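Long-range contacts in putative aminopeptidase (Leishmania major, PDB 5NTH), which probably removes amino acids from the N-terminal ends of peptides, as a manganese-dependent leucyl aminopeptidase of the M17 family: residues A[23-28]-A[213-218]; A[33-38]-A[180-185]; A[278-283]-A[405-410]; A[369-374]-A[381-386]. All coordinates share one frame; numbering follows the deposited sequence.

Contact 1: A[23-28]-A[213-218]; sequences QTCTNF and VQLCQR
F28 and L215 bring the two backbones nearest, 6.6 Å from CA to CA, where the chain leaving helix 12-26 turns into the side of helix 203-221. With CG anti to the backbone N (chi1 -169°), the F28 ring reaches across to that helix, and CE2 of F28 comes within 3.5 Å of CB of Q214. L215 CA lies over one face of the ring, offset toward its rim, while CD of R218 approaches F28 CD1 obliquely at 4.0 Å. The polar end of Q214 turns to other partners, N31 and the carbonyl of A156. One helical turn further, the extended R218 chain passes C25 SG and meets T24. R218 NH2 donates to T24 OG1 at 2.7 Å, with 149° at the hydrogen and the oxygen tilted from the guanidinium plane; a weak second bond runs from R218 NE to the same OG1 over 3.2 Å. T24 OG1 also bonds the carbonyl of Y21, one turn back in its own helix, which helps fix the hydroxyl. The carbonyls of A173 and Y174 take up R218 NH2 and NH1, so this buried guanidinium ties three parts of the chain together. Y239 of helix 229-243 touches both F28 and L215, and its OH bonds C25 O. This is buried packing of the C-terminal end of helix 12-26 and the following residues on a catalytic-region helix.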
loop_
_atom_site.group_PDB
_atom_site.type_symbol
_atom_site.label_atom_id
_atom_site.label_comp_id
_atom_site.label_asym_id
_atom_site.label_seq_id
_atom_site.Cartn_x
_atom_site.Cartn_y
_atom_site.Cartn_z
ATOM N N GLN A 23 39.756 11.916 -16.943
ATOM C CA GLN A 23 40.709 13.029 -16.804
ATOM C C GLN A 23 40.268 14.103 -15.839
ATOM O O GLN A 23 41.091 14.635 -15.077
ATOM C CB GLN A 23 41.021 13.683 -18.163
ATOM C CG GLN A 23 41.878 12.830 -19.067
ATOM C CD GLN A 23 42.934 12.111 -18.281
ATOM O OE1 GLN A 23 42.878 10.880 -18.115
ATOM N NE2 GLN A 23 43.868 12.877 -17.720
ATOM N N THR A 24 38.985 14.425 -15.861
ATOM C CA THR A 24 38.498 15.514 -15.021
ATOM C C THR A 24 38.605 15.074 -13.575
ATOM O O THR A 24 38.858 15.889 -12.687
ATOM C CB THR A 24 37.051 15.892 -15.327
ATOM O OG1 THR A 24 36.199 14.790 -14.997
ATOM C CG2 THR A 24 36.883 16.263 -16.814
ATOM N N CYS A 25 38.421 13.773 -13.366
ATOM C CA CYS A 25 38.569 13.147 -12.058
ATOM C C CYS A 25 40.018 12.933 -11.589
ATOM O O CYS A 25 40.323 13.146 -10.423
ATOM C CB CYS A 25 37.814 11.814 -12.053
ATOM S SG CYS A 25 36.037 12.017 -11.923
ATOM N N THR A 26 40.891 12.490 -12.485
ATOM C CA THR A 26 42.283 12.247 -12.121
ATOM C C THR A 26 43.143 13.516 -11.969
ATOM O O THR A 26 44.074 13.492 -11.208
ATOM C CB THR A 26 42.998 11.247 -13.061
ATOM O OG1 THR A 26 43.173 11.816 -14.357
ATOM C CG2 THR A 26 42.211 9.947 -13.188
ATOM N N ASN A 27 42.842 14.603 -12.669
ATOM C CA ASN A 27 43.545 15.872 -12.442
ATOM C C ASN A 27 42.758 16.878 -11.610
ATOM O O ASN A 27 43.097 18.062 -11.572
ATOM C CB ASN A 27 43.890 16.539 -13.772
ATOM C CG ASN A 27 44.631 15.612 -14.703
ATOM O OD1 ASN A 27 44.128 15.274 -15.778
ATOM N ND2 ASN A 27 45.828 15.174 -14.288
ATOM N N PHE A 28 41.722 16.423 -10.923
ATOM C CA PHE A 28 40.833 17.334 -10.224
ATOM C C PHE A 28 41.567 18.260 -9.259
ATOM O O PHE A 28 42.415 17.810 -8.505
ATOM C CB PHE A 28 39.783 16.536 -9.448
ATOM C CG PHE A 28 38.695 17.374 -8.917
ATOM C CD1 PHE A 28 37.620 17.663 -9.696
ATOM C CD2 PHE A 28 38.782 17.919 -7.659
ATOM C CE1 PHE A 28 36.610 18.472 -9.217
ATOM C CE2 PHE A 28 37.792 18.723 -7.162
ATOM C CZ PHE A 28 36.700 19.009 -7.949
ATOM N N VAL A 213 37.447 16.804 -0.756
ATOM C CA VAL A 213 36.013 16.886 -0.493
ATOM C C VAL A 213 35.277 17.019 -1.846
ATOM O O VAL A 213 34.344 16.276 -2.155
ATOM C CB VAL A 213 35.665 18.086 0.398
ATOM C CG1 VAL A 213 34.208 18.472 0.272
ATOM C CG2 VAL A 213 35.969 17.808 1.843
ATOM N N GLN A 214 35.717 17.959 -2.661
ATOM C CA GLN A 214 35.115 18.146 -3.970
ATOM C C GLN A 214 35.271 17.004 -4.983
ATOM O O GLN A 214 34.368 16.796 -5.794
ATOM C CB GLN A 214 35.612 19.438 -4.580
ATOM C CG GLN A 214 34.873 20.603 -3.981
ATOM C CD GLN A 214 35.335 21.900 -4.541
ATOM O OE1 GLN A 214 36.238 21.922 -5.347
ATOM N NE2 GLN A 214 34.726 22.985 -4.116
ATOM N N LEU A 215 36.393 16.293 -4.972
ATOM C CA LEU A 215 36.495 15.093 -5.796
ATOM C C LEU A 215 35.422 14.110 -5.310
ATOM O O LEU A 215 34.750 13.445 -6.088
ATOM C CB LEU A 215 37.868 14.451 -5.696
ATOM C CG LEU A 215 37.996 13.121 -6.411
ATOM C CD1 LEU A 215 37.399 13.129 -7.810
ATOM C CD2 LEU A 215 39.441 12.706 -6.493
ATOM N N CYS A 216 35.229 14.071 -4.009
ATOM C CA CYS A 216 34.225 13.217 -3.442
ATOM C C CYS A 216 32.822 13.593 -3.914
ATOM O O CYS A 216 32.065 12.720 -4.319
ATOM C CB CYS A 216 34.327 13.223 -1.927
ATOM S SG CYS A 216 33.216 12.040 -1.231
ATOM N N GLN A 217 32.482 14.873 -3.891
ATOM C CA GLN A 217 31.189 15.307 -4.421
ATOM C C GLN A 217 31.012 14.944 -5.912
ATOM O O GLN A 217 29.906 14.645 -6.330
ATOM C CB GLN A 217 30.981 16.802 -4.248
ATOM C CG GLN A 217 30.936 17.296 -2.815
ATOM C CD GLN A 217 30.767 18.818 -2.747
ATOM O OE1 GLN A 217 31.655 19.542 -3.149
ATOM N NE2 GLN A 217 29.624 19.298 -2.247
ATOM N N ARG A 218 32.097 14.938 -6.688
ATOM C CA ARG A 218 32.041 14.632 -8.101
ATOM C C ARG A 218 31.751 13.189 -8.357
ATOM O O ARG A 218 30.852 12.864 -9.093
ATOM C CB ARG A 218 33.354 14.981 -8.769
ATOM C CG ARG A 218 33.345 14.756 -10.274
ATOM C CD ARG A 218 34.409 15.568 -10.973
ATOM N NE ARG A 218 34.424 15.369 -12.424
ATOM C CZ ARG A 218 33.569 15.913 -13.292
ATOM N NH1 ARG A 218 32.556 16.690 -12.898
ATOM N NH2 ARG A 218 33.728 15.670 -14.585
#

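Contact 2: A[33-38]-A[180-185]; sequences TFTDIS and SLNVVM
T33 and F34 pair in parallel with N182 and V183, the CA atoms of F34 and V183 4.5 Å apart, at one border of the mixed sheet of the N-terminal part, consistent with a macro-like N-terminal domain. T33 brackets N182: its N donates to L181 O, and T33 O receives V183 N at 2.7 Å. V183 O then takes T35 N at 2.9 Å. Strand 181-185 uses its other edge on strand 137-142, whereas strand 32-34 is outermost within the chain.

The tight side carries F34, V183 and M185. F34 runs alongside V183, with CD2 of F34 3.6 Å from CB of V183. M185, bent at its last torsion, brings CE obliquely to within 3.9 Å of that same F34 CD2. Helix 148-156 covers this face, placing A152 against F34 and both V151 and V155 against V183; F191 also touches F34.

The other face is more open: T33, T35 and N182 cluster there, all partly exposed. Past the bridges the chains part, and contact thins to I37, which crosses V184 at about a right angle with I37 CB 3.7 Å from V184 CG1. I37 sits within an Asx turn: D36 OD1 accepts S38 N at 2.9 Å and S38 OG from the same face of the carboxylate, while D36 OD2 is salt-bridged to R188.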
loop_
_atom_site.group_PDB
_atom_site.type_symbol
_atom_site.label_atom_id
_atom_site.label_comp_id
_atom_site.label_asym_id
_atom_site.label_seq_id
_atom_site.Cartn_x
_atom_site.Cartn_y
_atom_site.Cartn_z
ATOM N N THR A 33 40.715 28.708 -2.710
ATOM C CA THR A 33 42.014 29.213 -2.351
ATOM C C THR A 33 41.905 29.869 -0.995
ATOM O O THR A 33 40.810 30.214 -0.519
ATOM C CB THR A 33 42.537 30.224 -3.400
ATOM O OG1 THR A 33 41.672 31.380 -3.490
ATOM C CG2 THR A 33 42.670 29.543 -4.749
ATOM N N PHE A 34 43.054 30.062 -0.376
ATOM C CA PHE A 34 43.087 30.796 0.863
ATOM C C PHE A 34 44.061 31.953 0.707
ATOM O O PHE A 34 45.063 31.845 -0.002
ATOM C CB PHE A 34 43.497 29.868 2.004
ATOM C CG PHE A 34 42.585 28.675 2.176
ATOM C CD1 PHE A 34 42.695 27.577 1.335
ATOM C CD2 PHE A 34 41.622 28.654 3.184
ATOM C CE1 PHE A 34 41.870 26.490 1.495
ATOM C CE2 PHE A 34 40.769 27.580 3.333
ATOM C CZ PHE A 34 40.890 26.492 2.485
ATOM N N THR A 35 43.759 33.062 1.365
ATOM C CA THR A 35 44.617 34.242 1.325
ATOM C C THR A 35 44.824 34.711 2.751
ATOM O O THR A 35 43.878 34.803 3.527
ATOM C CB THR A 35 43.987 35.361 0.445
ATOM O OG1 THR A 35 44.043 34.974 -0.940
ATOM C CG2 THR A 35 44.724 36.715 0.611
ATOM N N ASP A 36 46.058 35.041 3.088
ATOM C CA ASP A 36 46.392 35.421 4.444
ATOM C C ASP A 36 45.735 36.771 4.743
ATOM O O ASP A 36 46.001 37.721 4.040
ATOM C CB ASP A 36 47.921 35.478 4.514
ATOM C CG ASP A 36 48.460 35.927 5.871
ATOM O OD1 ASP A 36 47.725 36.623 6.626
ATOM O OD2 ASP A 36 49.638 35.573 6.158
ATOM N N ILE A 37 44.874 36.873 5.756
ATOM C CA ILE A 37 44.105 38.127 5.973
ATOM C C ILE A 37 45.000 39.347 6.100
ATOM O O ILE A 37 44.592 40.479 5.806
ATOM C CB ILE A 37 43.199 38.095 7.214
ATOM C CG1 ILE A 37 42.274 39.317 7.243
ATOM C CG2 ILE A 37 44.014 38.069 8.511
ATOM C CD1 ILE A 37 41.121 39.194 8.222
ATOM N N SER A 38 46.230 39.130 6.546
ATOM C CA SER A 38 47.159 40.240 6.700
ATOM C C SER A 38 47.741 40.728 5.345
ATOM O O SER A 38 48.472 41.722 5.329
ATOM C CB SER A 38 48.281 39.840 7.662
ATOM O OG SER A 38 49.208 39.024 6.951
ATOM N N SER A 180 35.079 30.758 -8.495
ATOM C CA SER A 180 36.166 30.482 -7.599
ATOM C C SER A 180 35.961 31.112 -6.253
ATOM O O SER A 180 35.522 32.249 -6.182
ATOM C CB SER A 180 37.441 31.038 -8.199
ATOM O OG SER A 180 38.495 30.430 -7.527
ATOM N N LEU A 181 36.318 30.391 -5.194
ATOM C CA LEU A 181 36.148 30.903 -3.822
ATOM C C LEU A 181 37.479 31.168 -3.179
ATOM O O LEU A 181 38.346 30.325 -3.226
ATOM C CB LEU A 181 35.375 29.937 -2.941
ATOM C CG LEU A 181 33.941 29.646 -3.361
ATOM C CD1 LEU A 181 33.942 28.535 -4.400
ATOM C CD2 LEU A 181 33.120 29.221 -2.160
ATOM N N ASN A 182 37.626 32.356 -2.597
ATOM C CA ASN A 182 38.862 32.797 -1.956
ATOM C C ASN A 182 38.603 32.983 -0.445
ATOM O O ASN A 182 37.901 33.915 -0.032
ATOM C CB ASN A 182 39.326 34.089 -2.614
ATOM C CG ASN A 182 40.610 34.642 -1.999
ATOM O OD1 ASN A 182 40.604 35.725 -1.389
ATOM N ND2 ASN A 182 41.717 33.879 -2.126
ATOM N N VAL A 183 39.139 32.076 0.371
ATOM C CA VAL A 183 38.836 32.095 1.798
ATOM C C VAL A 183 39.845 32.959 2.529
ATOM O O VAL A 183 41.072 32.811 2.374
ATOM C CB VAL A 183 38.797 30.692 2.456
ATOM C CG1 VAL A 183 38.208 30.776 3.854
ATOM C CG2 VAL A 183 37.935 29.725 1.651
ATOM N N VAL A 184 39.287 33.843 3.343
ATOM C CA VAL A 184 40.046 34.747 4.182
ATOM C C VAL A 184 39.569 34.536 5.598
ATOM O O VAL A 184 38.537 35.059 5.999
ATOM C CB VAL A 184 39.817 36.224 3.781
ATOM C CG1 VAL A 184 40.658 37.155 4.636
ATOM C CG2 VAL A 184 40.154 36.443 2.320
ATOM N N MET A 185 40.307 33.755 6.360
ATOM C CA MET A 185 39.929 33.576 7.749
ATOM C C MET A 185 40.530 34.672 8.645
ATOM O O MET A 185 41.657 35.141 8.406
ATOM C CB MET A 185 40.391 32.219 8.222
ATOM C CG MET A 185 39.652 31.076 7.554
ATOM S SD MET A 185 40.322 29.479 8.059
ATOM C CE MET A 185 41.807 29.458 7.022
#

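Contact 3: A[278-283]-A[405-410]; sequences TLRYRN and EQDFVP
Strand 275-282 of the large mixed sheet in the catalytic domain meets, through T278, R280 and R282, the residues Q406, D407 and F408 of the loop that leads from helix 391-404 into strand 412-417. The backbones stay well apart, 9.5 Å at the nearest CA pair, R280 and Q406, and side chains alone span the gap.

R280 does most of the work. Its chain bends at chi3 (-45°), and the R280 and F408 side chains run antiparallel past each other: NE of R280 lies 3.6 Å from F408 CE1 and NH2 of R280 3.6 Å from F408 CD1. The guanidinium and ring planes are 39° apart, so the approach is oblique and no parallel stack forms. D407 OD1 sits over one face of the R280 guanidinium, offset toward its rim and 3.9 Å from R280 NH1. Because that oxygen is far out of the plane, no N-H points at it, and the long salt bridge is one of charge only. R282 reaches D407 OD1 differently, placing it at the edge near the guanidinium plane, again at a long distance, 4.0 Å from R282 NH1. R280 NH1 has a further weak, long ion pair with D246.

At the buried end T278 CG2 packs on Q406 OE1, 3.4 Å away. The polar ends are settled by strand 349-361, with T278 OG1 bonded to T355 and Q406 NE2 to S353; F408 also touches S353. Two strand arginines sharing one loop aspartate make a small surface salt-bridge network where the loop after helix 391-404 lies against the sheet of an alpha/beta domain, beside the entry to one of its parallel strands.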
loop_
_atom_site.group_PDB
_atom_site.type_symbol
_atom_site.label_atom_id
_atom_site.label_comp_id
_atom_site.label_asym_id
_atom_site.label_seq_id
_atom_site.Cartn_x
_atom_site.Cartn_y
_atom_site.Cartn_z
ATOM N N THR A 278 42.074 -2.120 -3.493
ATOM C CA THR A 278 42.726 -1.647 -2.299
ATOM C C THR A 278 44.001 -0.907 -2.657
ATOM O O THR A 278 44.839 -1.420 -3.401
ATOM C CB THR A 278 43.083 -2.772 -1.345
ATOM O OG1 THR A 278 41.886 -3.360 -0.828
ATOM C CG2 THR A 278 43.929 -2.217 -0.174
ATOM N N LEU A 279 44.127 0.302 -2.105
ATOM C CA LEU A 279 45.322 1.124 -2.213
ATOM C C LEU A 279 45.928 1.165 -0.840
ATOM O O LEU A 279 45.197 1.257 0.151
ATOM C CB LEU A 279 44.977 2.551 -2.647
ATOM C CG LEU A 279 44.770 2.741 -4.148
ATOM C CD1 LEU A 279 43.545 1.994 -4.636
ATOM C CD2 LEU A 279 44.673 4.216 -4.515
ATOM N N ARG A 280 47.255 1.110 -0.775
ATOM C CA ARG A 280 47.958 1.170 0.512
ATOM C C ARG A 280 49.347 1.817 0.408
ATOM O O ARG A 280 50.084 1.577 -0.555
ATOM C CB ARG A 280 48.077 -0.225 1.106
ATOM C CG ARG A 280 48.818 -1.202 0.192
ATOM C CD ARG A 280 49.310 -2.441 0.926
ATOM N NE ARG A 280 49.960 -2.111 2.221
ATOM C CZ ARG A 280 51.268 -2.098 2.493
ATOM N NH1 ARG A 280 52.177 -2.399 1.571
ATOM N NH2 ARG A 280 51.663 -1.780 3.721
ATOM N N TYR A 281 49.678 2.616 1.421
ATOM C CA TYR A 281 50.966 3.302 1.545
ATOM C C TYR A 281 51.606 2.913 2.858
ATOM O O TYR A 281 50.925 2.955 3.900
ATOM C CB TYR A 281 50.764 4.812 1.548
ATOM C CG TYR A 281 52.006 5.673 1.361
ATOM C CD1 TYR A 281 52.847 5.512 0.265
ATOM C CD2 TYR A 281 52.285 6.714 2.242
ATOM C CE1 TYR A 281 53.962 6.352 0.073
ATOM C CE2 TYR A 281 53.391 7.561 2.080
ATOM C CZ TYR A 281 54.244 7.381 0.994
ATOM O OH TYR A 281 55.343 8.224 0.829
ATOM N N ARG A 282 52.881 2.496 2.785
ATOM C CA ARG A 282 53.783 2.508 3.936
ATOM C C ARG A 282 54.432 3.878 4.009
ATOM O O ARG A 282 55.055 4.349 3.042
ATOM C CB ARG A 282 54.880 1.443 3.869
ATOM C CG ARG A 282 55.805 1.402 5.132
ATOM C CD ARG A 282 56.772 0.207 5.157
ATOM N NE ARG A 282 56.080 -0.925 4.518
ATOM C CZ ARG A 282 55.582 -2.025 5.106
ATOM N NH1 ARG A 282 54.924 -2.905 4.336
ATOM N NH2 ARG A 282 55.746 -2.282 6.414
ATOM N N ASN A 283 54.294 4.500 5.176
ATOM C CA ASN A 283 54.845 5.815 5.432
ATOM C C ASN A 283 56.347 5.666 5.708
ATOM O O ASN A 283 56.737 4.996 6.682
ATOM C CB ASN A 283 54.116 6.460 6.611
ATOM C CG ASN A 283 54.546 7.883 6.854
ATOM O OD1 ASN A 283 55.411 8.417 6.150
ATOM N ND2 ASN A 283 53.945 8.514 7.860
ATOM N N GLU A 405 43.971 -10.430 4.660
ATOM C CA GLU A 405 44.680 -10.770 3.424
ATOM C C GLU A 405 45.851 -9.843 3.048
ATOM O O GLU A 405 46.624 -10.134 2.130
ATOM C CB GLU A 405 43.656 -10.838 2.303
ATOM C CG GLU A 405 42.722 -12.030 2.432
ATOM C CD GLU A 405 43.384 -13.342 2.065
ATOM O OE1 GLU A 405 44.486 -13.279 1.480
ATOM O OE2 GLU A 405 42.801 -14.429 2.341
ATOM N N GLN A 406 45.985 -8.729 3.749
ATOM C CA GLN A 406 47.096 -7.830 3.513
ATOM C C GLN A 406 48.352 -8.336 4.216
ATOM O O GLN A 406 48.279 -9.205 5.095
ATOM C CB GLN A 406 46.718 -6.446 4.002
ATOM C CG GLN A 406 45.514 -5.907 3.244
ATOM C CD GLN A 406 45.513 -4.398 3.123
ATOM O OE1 GLN A 406 45.893 -3.831 2.078
ATOM N NE2 GLN A 406 45.085 -3.734 4.197
ATOM N N ASP A 407 49.507 -7.805 3.813
ATOM C CA ASP A 407 50.783 -8.166 4.464
ATOM C C ASP A 407 51.123 -7.409 5.766
ATOM O O ASP A 407 52.226 -7.543 6.261
ATOM C CB ASP A 407 51.963 -8.209 3.453
ATOM C CG ASP A 407 52.433 -6.813 2.917
ATOM O OD1 ASP A 407 52.218 -5.716 3.527
ATOM O OD2 ASP A 407 53.076 -6.841 1.826
ATOM N N PHE A 408 50.180 -6.635 6.316
ATOM C CA PHE A 408 50.245 -6.097 7.695
ATOM C C PHE A 408 48.865 -6.257 8.351
ATOM O O PHE A 408 47.858 -6.313 7.659
ATOM C CB PHE A 408 50.614 -4.624 7.661
ATOM C CG PHE A 408 49.489 -3.716 7.177
ATOM C CD1 PHE A 408 49.299 -3.457 5.824
ATOM C CD2 PHE A 408 48.610 -3.118 8.089
ATOM C CE1 PHE A 408 48.260 -2.615 5.394
ATOM C CE2 PHE A 408 47.572 -2.295 7.654
ATOM C CZ PHE A 408 47.407 -2.036 6.306
ATOM N N VAL A 409 48.796 -6.295 9.668
ATOM C CA VAL A 409 47.517 -6.445 10.359
ATOM C C VAL A 409 47.093 -5.088 10.827
ATOM O O VAL A 409 47.822 -4.499 11.580
ATOM C CB VAL A 409 47.653 -7.318 11.621
ATOM C CG1 VAL A 409 46.328 -7.369 12.397
ATOM C CG2 VAL A 409 48.113 -8.727 11.257
ATOM N N PRO A 410 45.906 -4.598 10.435
ATOM C CA PRO A 410 45.527 -3.286 10.971
ATOM C C PRO A 410 45.349 -3.232 12.502
ATOM O O PRO A 410 45.014 -4.233 13.138
ATOM C CB PRO A 410 44.179 -2.993 10.289
ATOM C CG PRO A 410 44.095 -3.939 9.163
ATOM C CD PRO A 410 44.849 -5.151 9.580
#

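Contact 4: A[369-374]-A[381-386]; sequences RNDDVV and SVEVMN
V374 and V382 form the antiparallel hydrogen-bonded pair of a beta hairpin, V374 N donating to V382 O at 2.9 Å and V382 N to V374 O at 2.7 Å. On their face V374 CG1, set between the backbone N and the carbonyl carbon (chi1 69°), lies 3.7 Å from V382 CB, with V384 CG2 beyond it. V373 and E383 make the adjoining non-hydrogen-bonded pair. Further along, V384 faces two residues at once: its O accepts D371 N at 2.6 Å, while its N donates to D372 O at 3.0 Å, straighter at 162°. D371 and D372 thus stand opposite V384 as a G1-type beta bulge, the positive phi of D371 (131°) being further evidence.

Around this ladder, M385 folds back at chi2 and chi3 and brings CE to 3.3 Å from D371 OD1. N370 OD1 accepts the backbone N of T387, and N386 OD1 that of D388, a manganese ligand. R369 holds D372 through a weakly bonded salt bridge and reaches E360 of the second subunit. D371 OD2 accepts weak bonds from the backbone N atoms of N317 and K319 of the second subunit. E383 OE1 is paired with R478 and S472.

Acidic groups thus gather in a buried interface, D371 OD1 being 4.5 Å from E383 OE2. Their proximity would tend to raise the affinity of one for a proton, an effect probably offset by R478 at E383 and by the weak N-H donors of the second subunit at D371.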
loop_
_atom_site.group_PDB
_atom_site.type_symbol
_atom_site.label_atom_id
_atom_site.label_comp_id
_atom_site.label_asym_id
_atom_site.label_seq_id
_atom_site.Cartn_x
_atom_site.Cartn_y
_atom_site.Cartn_z
ATOM N N ARG A 369 19.418 -14.165 -5.054
ATOM C CA ARG A 369 17.990 -14.263 -4.815
ATOM C C ARG A 369 17.673 -14.129 -3.327
ATOM O O ARG A 369 18.555 -14.224 -2.483
ATOM C CB ARG A 369 17.505 -15.603 -5.369
ATOM C CG ARG A 369 17.916 -15.931 -6.818
ATOM C CD ARG A 369 17.627 -17.393 -7.167
ATOM N NE ARG A 369 17.906 -17.784 -8.561
ATOM C CZ ARG A 369 19.089 -18.204 -9.041
ATOM N NH1 ARG A 369 20.167 -18.288 -8.248
ATOM N NH2 ARG A 369 19.210 -18.542 -10.333
ATOM N N ASN A 370 16.425 -13.843 -2.998
ATOM C CA ASN A 370 16.033 -13.891 -1.601
ATOM C C ASN A 370 15.851 -15.372 -1.355
ATOM O O ASN A 370 14.879 -15.932 -1.846
ATOM C CB ASN A 370 14.753 -13.109 -1.328
ATOM C CG ASN A 370 14.869 -11.662 -1.740
ATOM O OD1 ASN A 370 15.488 -10.863 -1.067
ATOM N ND2 ASN A 370 14.296 -11.332 -2.885
ATOM N N ASP A 371 16.835 -15.988 -0.681
ATOM C CA ASP A 371 16.946 -17.443 -0.365
ATOM C C ASP A 371 18.312 -18.073 -0.703
ATOM O O ASP A 371 18.666 -19.097 -0.115
ATOM C CB ASP A 371 15.834 -18.316 -0.990
ATOM C CG ASP A 371 14.548 -18.296 -0.183
ATOM O OD1 ASP A 371 14.556 -17.745 0.943
ATOM O OD2 ASP A 371 13.536 -18.814 -0.685
ATOM N N ASP A 372 19.057 -17.488 -1.646
ATOM C CA ASP A 372 20.439 -17.921 -1.933
ATOM C C ASP A 372 21.283 -17.910 -0.667
ATOM O O ASP A 372 21.061 -17.131 0.254
ATOM C CB ASP A 372 21.116 -17.042 -3.012
ATOM C CG ASP A 372 20.776 -17.481 -4.450
ATOM O OD1 ASP A 372 19.959 -18.407 -4.592
ATOM O OD2 ASP A 372 21.314 -16.902 -5.430
ATOM N N VAL A 373 22.250 -18.808 -0.641
ATOM C CA VAL A 373 23.130 -18.972 0.498
ATOM C C VAL A 373 24.511 -18.747 -0.022
ATOM O O VAL A 373 24.925 -19.343 -1.001
ATOM C CB VAL A 373 23.034 -20.365 1.103
ATOM C CG1 VAL A 373 24.181 -20.611 2.087
ATOM C CG2 VAL A 373 21.677 -20.532 1.782
ATOM N N VAL A 374 25.227 -17.877 0.643
ATOM C CA VAL A 374 26.448 -17.401 0.088
ATOM C C VAL A 374 27.543 -17.601 1.132
ATOM O O VAL A 374 27.316 -17.443 2.339
ATOM C CB VAL A 374 26.261 -15.952 -0.402
ATOM C CG1 VAL A 374 26.084 -14.983 0.764
ATOM C CG2 VAL A 374 27.432 -15.558 -1.284
ATOM N N SER A 381 28.747 -18.529 6.466
ATOM C CA SER A 381 27.710 -18.698 5.454
ATOM C C SER A 381 26.554 -17.731 5.710
ATOM O O SER A 381 26.164 -17.522 6.856
ATOM C CB SER A 381 27.208 -20.144 5.456
ATOM O OG SER A 381 26.577 -20.456 6.682
ATOM N N VAL A 382 25.998 -17.149 4.656
ATOM C CA VAL A 382 24.968 -16.134 4.833
ATOM C C VAL A 382 23.726 -16.479 4.056
ATOM O O VAL A 382 23.804 -16.761 2.864
ATOM C CB VAL A 382 25.459 -14.732 4.402
ATOM C CG1 VAL A 382 24.332 -13.714 4.484
ATOM C CG2 VAL A 382 26.579 -14.288 5.307
ATOM N N GLU A 383 22.580 -16.424 4.720
ATOM C CA GLU A 383 21.308 -16.663 4.038
ATOM C C GLU A 383 20.678 -15.330 3.626
ATOM O O GLU A 383 20.199 -14.575 4.466
ATOM C CB GLU A 383 20.325 -17.446 4.913
ATOM C CG GLU A 383 19.185 -18.043 4.079
ATOM C CD GLU A 383 18.048 -18.641 4.893
ATOM O OE1 GLU A 383 18.064 -18.474 6.137
ATOM O OE2 GLU A 383 17.128 -19.262 4.269
ATOM N N VAL A 384 20.652 -15.073 2.334
ATOM C CA VAL A 384 20.143 -13.816 1.810
ATOM C C VAL A 384 18.637 -13.783 1.875
ATOM O O VAL A 384 17.996 -14.453 1.120
ATOM C CB VAL A 384 20.575 -13.631 0.345
ATOM C CG1 VAL A 384 20.034 -12.329 -0.223
ATOM C CG2 VAL A 384 22.104 -13.655 0.231
ATOM N N MET A 385 18.072 -12.978 2.758
ATOM C CA MET A 385 16.612 -12.819 2.855
ATOM C C MET A 385 16.078 -11.604 2.131
ATOM O O MET A 385 14.903 -11.574 1.744
ATOM C CB MET A 385 16.209 -12.708 4.310
ATOM C CG MET A 385 16.616 -13.891 5.155
ATOM S SD MET A 385 15.453 -15.244 4.947
ATOM C CE MET A 385 15.919 -15.967 3.381
ATOM N N ASN A 386 16.918 -10.588 1.992
ATOM C CA ASN A 386 16.586 -9.406 1.239
ATOM C C ASN A 386 17.783 -8.980 0.471
ATOM O O ASN A 386 18.784 -8.603 1.090
ATOM C CB ASN A 386 16.151 -8.264 2.135
ATOM C CG ASN A 386 15.550 -7.128 1.333
ATOM O OD1 ASN A 386 16.256 -6.495 0.567
ATOM N ND2 ASN A 386 14.243 -6.899 1.457
#

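Contacts 1 and 2 follow one another through the N-terminal part, helix 12-26 leading into strand 32-34; contact 2 is nested within the loop closed by contact 1, and their nearest atoms are about 6 Å apart. Contact 4 is likewise nested within the loop closed by contact 3, both in the catalytic domain, with centres 31 Å apart. Contacts 2 and 4 lie on opposite sides of the chain's centre, 53 Å between their own centres. Contact 4 alone approaches the active site: the N386 side chain is about 4 Å from bound actinonin and about 6 Å from a manganese ion. Contacts 1 to 3 lie away from it and represent structural packing.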